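Local atomic coordinates of putative Ribokinase II (PDB entry 3IQ0), a protein that probably phosphorylates a sugar such as ribose with ATP and magnesium, as a member of the pfkB (ribokinase) family of carbohydrate kinases. Residues 12-17 with 63-68; 21-24 with 30-33; 70-75 with 295-300. All blocks are in the same frame, centred on the assembly; numbering follows the deposited sequence.

Contact 1. Residues 12-17 with 63-68; sequences ILVEIM and DGFGDI
V14 wedges both of its methyls against F65 and I68 on the first turn and a half of helix 64-75. V14 sits on strand 13-18 of the four-stranded sheet, which in ribokinase-fold kinases forms the lid beside the larger alpha/beta domain. The contact therefore joins lid to domain.

The tight part is apolar. V14 CG2 lies over one face of the F65 ring, 4.0 Å from the centroid and 28° off the ring normal, a CH-pi contact. The two side chains cross at about a right angle. V14 CG1, anti to the carbonyl carbon (chi1 -65°), meets I68 CG2 at 3.6 Å. This I68 methyl stands between the backbone N and the carbonyl carbon, since CG1 of I68 is anti to N (chi1 -167°). P34 of strand 29-37 also packs on V14 and F65. F95 of the second subunit meets the F65 ring edge-to-face, so the cluster extends into the dimer interface.

The looser side is the helix start, where D63 and G64 are partly exposed and touch nothing on strand 13-18. D63 is the N-cap: G66 N donates to D63 OD1 at 2.8 Å, nearly along the C-O axis. T91 OG1 also bonds OD1. Back at the packed side, V14 CG1 comes within 3.2 Å of F65 O, which accepts a hydrogen bond from N69 ND2.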
# COMPACT_ATOMS: atom_id res chain seq x y z
N ILE B 12 11.06 6.27 3.12
CA ILE B 12 10.80 7.10 1.95
C ILE B 12 9.49 6.53 1.43
O ILE B 12 9.37 5.33 1.20
CB ILE B 12 11.87 6.94 0.87
CG1 ILE B 12 13.16 7.66 1.28
CG2 ILE B 12 11.37 7.50 -0.45
CD1 ILE B 12 14.27 7.51 0.27
N LEU B 13 8.49 7.39 1.26
CA LEU B 13 7.20 6.93 0.77
C LEU B 13 6.55 8.02 -0.07
O LEU B 13 7.10 9.12 -0.20
CB LEU B 13 6.27 6.60 1.95
CG LEU B 13 6.12 7.66 3.05
CD1 LEU B 13 4.67 7.79 3.47
CD2 LEU B 13 6.98 7.27 4.23
N VAL B 14 5.41 7.70 -0.67
CA VAL B 14 4.68 8.67 -1.46
C VAL B 14 3.38 8.97 -0.72
O VAL B 14 2.85 8.12 -0.01
CB VAL B 14 4.35 8.18 -2.89
CG1 VAL B 14 5.63 7.98 -3.69
CG2 VAL B 14 3.54 6.89 -2.83
N GLU B 15 2.88 10.18 -0.88
CA GLU B 15 1.64 10.57 -0.23
C GLU B 15 0.61 10.84 -1.31
O GLU B 15 0.92 11.44 -2.33
CB GLU B 15 1.86 11.83 0.61
CG GLU B 15 0.68 12.20 1.50
CD GLU B 15 1.00 13.32 2.47
OE1 GLU B 15 0.54 14.46 2.26
OE2 GLU B 15 1.72 13.05 3.46
N ILE B 16 -0.62 10.37 -1.08
CA ILE B 16 -1.74 10.58 -2.00
C ILE B 16 -2.75 11.36 -1.16
O ILE B 16 -3.28 10.84 -0.19
CB ILE B 16 -2.36 9.25 -2.48
CG1 ILE B 16 -1.39 8.49 -3.38
CG2 ILE B 16 -3.65 9.53 -3.24
CD1 ILE B 16 -0.21 7.89 -2.67
N MSE B 17 -3.01 12.61 -1.54
CA MSE B 17 -3.90 13.47 -0.78
C MSE B 17 -5.33 13.61 -1.28
O MSE B 17 -5.58 13.67 -2.48
CB MSE B 17 -3.31 14.88 -0.69
CG MSE B 17 -2.00 14.98 0.09
SE MSE B 17 -1.13 16.70 -0.14
CE MSE B 17 0.38 16.09 -1.14
N ASP B 63 9.05 0.33 -8.38
CA ASP B 63 7.86 0.88 -9.02
C ASP B 63 7.99 2.39 -9.18
O ASP B 63 8.93 3.00 -8.67
CB ASP B 63 6.62 0.53 -8.19
CG ASP B 63 6.73 0.96 -6.74
OD1 ASP B 63 7.12 2.11 -6.49
OD2 ASP B 63 6.44 0.13 -5.84
N GLY B 64 7.03 2.99 -9.89
CA GLY B 64 7.04 4.43 -10.13
C GLY B 64 6.97 5.31 -8.90
O GLY B 64 7.40 6.46 -8.93
N PHE B 65 6.42 4.78 -7.81
CA PHE B 65 6.32 5.54 -6.57
C PHE B 65 7.72 5.61 -5.97
O PHE B 65 8.07 6.58 -5.30
CB PHE B 65 5.36 4.86 -5.59
CG PHE B 65 3.91 4.98 -5.98
CD1 PHE B 65 3.52 5.85 -7.00
CD2 PHE B 65 2.94 4.26 -5.30
CE1 PHE B 65 2.17 6.00 -7.32
CE2 PHE B 65 1.59 4.41 -5.62
CZ PHE B 65 1.21 5.28 -6.63
N GLY B 66 8.50 4.57 -6.21
CA GLY B 66 9.86 4.55 -5.72
C GLY B 66 10.67 5.52 -6.56
O GLY B 66 11.52 6.24 -6.05
N ASP B 67 10.38 5.54 -7.86
CA ASP B 67 11.10 6.41 -8.80
C ASP B 67 10.87 7.90 -8.58
O ASP B 67 11.80 8.69 -8.72
CB ASP B 67 10.72 6.07 -10.24
CG ASP B 67 11.10 4.66 -10.64
OD1 ASP B 67 11.89 4.03 -9.91
OD2 ASP B 67 10.62 4.19 -11.69
N ILE B 68 9.64 8.29 -8.27
CA ILE B 68 9.38 9.71 -8.07
C ILE B 68 10.20 10.27 -6.91
O ILE B 68 10.65 11.42 -6.96
CB ILE B 68 7.87 9.99 -7.85
CG1 ILE B 68 7.62 11.49 -7.97
CG2 ILE B 68 7.43 9.48 -6.48
CD1 ILE B 68 6.18 11.89 -7.89

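Contact 2. Residues 21-24 with 30-33; sequences IGQP and IWNG
The loop 21-24 and the strand 30-33 come no nearer than 8.8 Å between CA atoms, at Q23 and I30, so the Q23 side chain must bridge the gap. It does so fully extended, with CG anti to the backbone N.

At its end, Q23 NE2 donates to I30 O at 3.0 Å with an N-H...O angle of 152°. The acceptor lies in the amide plane of Q23. The donor, however, stands above the carbonyl plane of I30, 55° out of it. The other end of the amide uses water: Q23 OE1 accepts from water 1 at 2.7 Å, and the same water accepts from I30 N. K20 N also donates to OE1, and S19 OG is hydrogen-bonded with both OE1 and I30 O.

NE2 is also 3.2 Å above one face of the W31 ring, offset toward the rim, with CE2 of W31 its nearest ring atom at 3.3 Å. The amide and ring planes are 75° apart. P24 O approaches the same ring obliquely at CZ2. W31 NE1 bonds instead to G33 O of the second subunit, where residues 30-33 pair antiparallel with a strand of that chain and continue the sheet across the dimer.

One primary amide thus serves both the N-H and the C=O of I30, one through water and one directly. This probably fixes the amide's rotation and holds the loop against the end of the lid strand.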
# COMPACT_ATOMS: atom_id res chain seq x y z
N ILE B 21 -11.65 18.76 1.50
CA ILE B 21 -11.76 18.64 2.95
C ILE B 21 -13.08 17.94 3.23
O ILE B 21 -14.10 18.26 2.64
CB ILE B 21 -11.76 20.02 3.65
CG1 ILE B 21 -10.37 20.65 3.59
CG2 ILE B 21 -12.17 19.87 5.10
CD1 ILE B 21 -9.88 20.96 2.19
N GLY B 22 -13.04 16.97 4.13
CA GLY B 22 -14.24 16.23 4.47
C GLY B 22 -14.42 15.00 3.60
O GLY B 22 -15.43 14.30 3.68
N GLN B 23 -13.43 14.72 2.75
CA GLN B 23 -13.48 13.57 1.86
C GLN B 23 -13.12 12.31 2.63
O GLN B 23 -12.04 12.20 3.20
CB GLN B 23 -12.50 13.75 0.70
CG GLN B 23 -12.58 12.66 -0.35
CD GLN B 23 -11.67 12.94 -1.52
OE1 GLN B 23 -11.49 14.09 -1.91
NE2 GLN B 23 -11.10 11.89 -2.09
N PRO B 24 -14.04 11.33 2.65
CA PRO B 24 -13.82 10.07 3.36
C PRO B 24 -12.98 9.07 2.57
O PRO B 24 -12.80 9.21 1.35
CB PRO B 24 -15.24 9.57 3.58
CG PRO B 24 -15.90 9.96 2.31
CD PRO B 24 -15.40 11.37 2.08
N ILE B 30 -11.82 12.08 -5.69
CA ILE B 30 -10.62 12.46 -6.41
C ILE B 30 -9.45 12.63 -5.44
O ILE B 30 -9.61 13.20 -4.36
CB ILE B 30 -10.84 13.77 -7.19
CG1 ILE B 30 -11.97 13.59 -8.21
CG2 ILE B 30 -9.56 14.17 -7.91
CD1 ILE B 30 -12.39 14.88 -8.90
N TRP B 31 -8.29 12.13 -5.84
CA TRP B 31 -7.09 12.22 -5.01
C TRP B 31 -5.96 12.84 -5.82
O TRP B 31 -5.94 12.75 -7.04
CB TRP B 31 -6.67 10.83 -4.52
CG TRP B 31 -7.72 10.14 -3.71
CD1 TRP B 31 -8.86 9.55 -4.18
CD2 TRP B 31 -7.78 10.04 -2.28
NE1 TRP B 31 -9.63 9.09 -3.13
CE2 TRP B 31 -8.99 9.38 -1.96
CE3 TRP B 31 -6.93 10.45 -1.24
CZ2 TRP B 31 -9.37 9.12 -0.64
CZ3 TRP B 31 -7.31 10.19 0.07
CH2 TRP B 31 -8.52 9.53 0.36
N ASN B 32 -5.02 13.48 -5.13
CA ASN B 32 -3.89 14.11 -5.80
C ASN B 32 -2.59 13.47 -5.35
O ASN B 32 -2.35 13.30 -4.16
CB ASN B 32 -3.85 15.61 -5.49
CG ASN B 32 -5.15 16.31 -5.83
OD1 ASN B 32 -5.71 16.13 -6.92
ND2 ASN B 32 -5.65 17.13 -4.91
N GLY B 33 -1.74 13.14 -6.31
CA GLY B 33 -0.47 12.51 -6.00
C GLY B 33 0.04 11.69 -7.17
O GLY B 33 -0.51 11.80 -8.28
O HOH W 1 -12.82 14.26 -4.25

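Contact 3. Residues 70-75 with 295-300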
# COMPACT_ATOMS: atom_id res chain seq x y z
N ILE B 70 13.20 8.98 -5.82
CA ILE B 70 14.60 8.98 -6.24
C ILE B 70 14.89 10.13 -7.20
O ILE B 70 15.94 10.77 -7.11
CB ILE B 70 15.00 7.65 -6.92
CG1 ILE B 70 15.09 6.54 -5.87
CG2 ILE B 70 16.36 7.81 -7.62
CD1 ILE B 70 15.38 5.17 -6.45
N HIS B 71 13.97 10.39 -8.12
CA HIS B 71 14.13 11.47 -9.10
C HIS B 71 14.15 12.85 -8.44
O HIS B 71 15.01 13.69 -8.75
CB HIS B 71 13.00 11.43 -10.13
CG HIS B 71 13.03 10.23 -11.03
ND1 HIS B 71 11.99 9.90 -11.86
CD2 HIS B 71 13.98 9.29 -11.22
CE1 HIS B 71 12.29 8.80 -12.53
NE2 HIS B 71 13.50 8.41 -12.16
N ARG B 72 13.21 13.08 -7.54
CA ARG B 72 13.12 14.35 -6.83
C ARG B 72 14.38 14.62 -6.01
O ARG B 72 14.98 15.68 -6.11
CB ARG B 72 11.90 14.36 -5.90
CG ARG B 72 11.93 15.46 -4.84
CD ARG B 72 11.86 16.84 -5.46
NE ARG B 72 10.49 17.30 -5.58
CZ ARG B 72 9.86 18.05 -4.67
NH1 ARG B 72 10.49 18.43 -3.57
NH2 ARG B 72 8.60 18.39 -4.86
N LEU B 73 14.77 13.65 -5.18
CA LEU B 73 15.96 13.79 -4.35
C LEU B 73 17.23 13.98 -5.18
O LEU B 73 18.07 14.82 -4.86
CB LEU B 73 16.10 12.56 -3.44
CG LEU B 73 15.59 12.65 -1.99
CD1 LEU B 73 14.64 13.81 -1.80
CD2 LEU B 73 14.94 11.35 -1.61
N ALA B 74 17.38 13.19 -6.24
CA ALA B 74 18.57 13.31 -7.08
C ALA B 74 18.60 14.67 -7.75
O ALA B 74 19.64 15.34 -7.77
CB ALA B 74 18.57 12.20 -8.13
N ALA B 75 17.46 15.09 -8.29
CA ALA B 75 17.37 16.38 -8.97
C ALA B 75 17.67 17.53 -8.02
O ALA B 75 18.22 18.55 -8.44
CB ALA B 75 15.97 16.55 -9.58
N GLY B 295 1.46 19.69 0.66
CA GLY B 295 2.34 18.64 0.19
C GLY B 295 3.49 18.55 1.17
O GLY B 295 4.14 19.56 1.45
N PRO B 296 3.78 17.35 1.69
CA PRO B 296 4.84 17.08 2.67
C PRO B 296 6.20 17.70 2.37
O PRO B 296 6.84 18.28 3.25
CB PRO B 296 4.91 15.55 2.69
CG PRO B 296 3.53 15.13 2.30
CD PRO B 296 3.23 16.09 1.18
N MSE B 297 6.65 17.58 1.13
CA MSE B 297 7.97 18.08 0.74
C MSE B 297 7.91 19.28 -0.20
O MSE B 297 8.93 19.69 -0.74
CB MSE B 297 8.75 16.95 0.07
CG MSE B 297 10.24 17.15 -0.00
SE MSE B 297 11.08 15.76 -1.01
CE MSE B 297 10.47 14.25 0.03
N GLU B 298 6.72 19.84 -0.38
CA GLU B 298 6.56 20.95 -1.31
C GLU B 298 6.81 22.33 -0.71
O GLU B 298 6.76 23.34 -1.41
CB GLU B 298 5.16 20.89 -1.91
CG GLU B 298 4.81 19.52 -2.46
CD GLU B 298 5.81 19.01 -3.47
OE1 GLU B 298 6.05 19.71 -4.48
OE2 GLU B 298 6.38 17.92 -3.25
N GLY B 299 7.08 22.38 0.59
CA GLY B 299 7.31 23.66 1.23
C GLY B 299 8.74 23.98 1.61
O GLY B 299 8.98 24.96 2.31
N THR B 300 9.70 23.18 1.15
CA THR B 300 11.10 23.44 1.48
C THR B 300 11.53 24.77 0.85
O THR B 300 10.96 25.19 -0.16
CB THR B 300 12.03 22.31 0.99
OG1 THR B 300 11.99 22.23 -0.44
CG2 THR B 300 11.60 20.98 1.60
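R72 on helix 64-75 reaches across to the turn at M297 and E298 with its guanidinium. NH2 is the main donor. It forms a salt bridge to E298 OE2 at 2.8 Å, and a second, weak hydrogen bond to E298 OE1 at 2.9 Å with an angle of only 122°. Both carboxylate oxygens thus share one nitrogen, and the guanidinium and carboxylate planes are 67° apart. OE1 lies in the guanidinium plane, at its edge.

NH1 gives a weak, long bond to M297 O at 3.5 Å. D45 and D76 are weak, long ion-pair partners of the same nitrogen.

The acceptor side is a type I beta turn from G295 to E298, in the loop between helices 276-290 and 303-312 of the pfkB-family kinase. E298 N to G295 O, at 3.2 Å, closes it. G295 N is taken by D254 OD2, and the M297 side chain is about 12 Å from the bound ATP.

The R72 chain bends at chi2 and chi3, and its CG packs on the selenium of selenomethionine M297 at 3.9 Å. The R72 and M297 side chains run alongside each other with their ends pointing opposite ways. L73 CD1 meets that selenium at 4.1 Å.

In the fold
From the N terminus, the chain runs through strand 13-18, passes the loop that holds 21-24 and returns along strand 29-37. Contact 2 closes the five residues between its segments. Contact 1 closes a larger loop at helix 64-75, and contact 2 falls within it. Contacts 1 and 2 touch where the two strands pair in the lid sheet, with I16 packed on W31, and both reach the second subunit. Contact 3 comes later in series and spans 219 residues, joining the same helix to the loop before helix 303-312. E15 touches P296, and M17 touches G295 and P296, so contacts 1 and 3 meet. Contacts 2 and 3 stay about 8 Å apart at their nearest atoms.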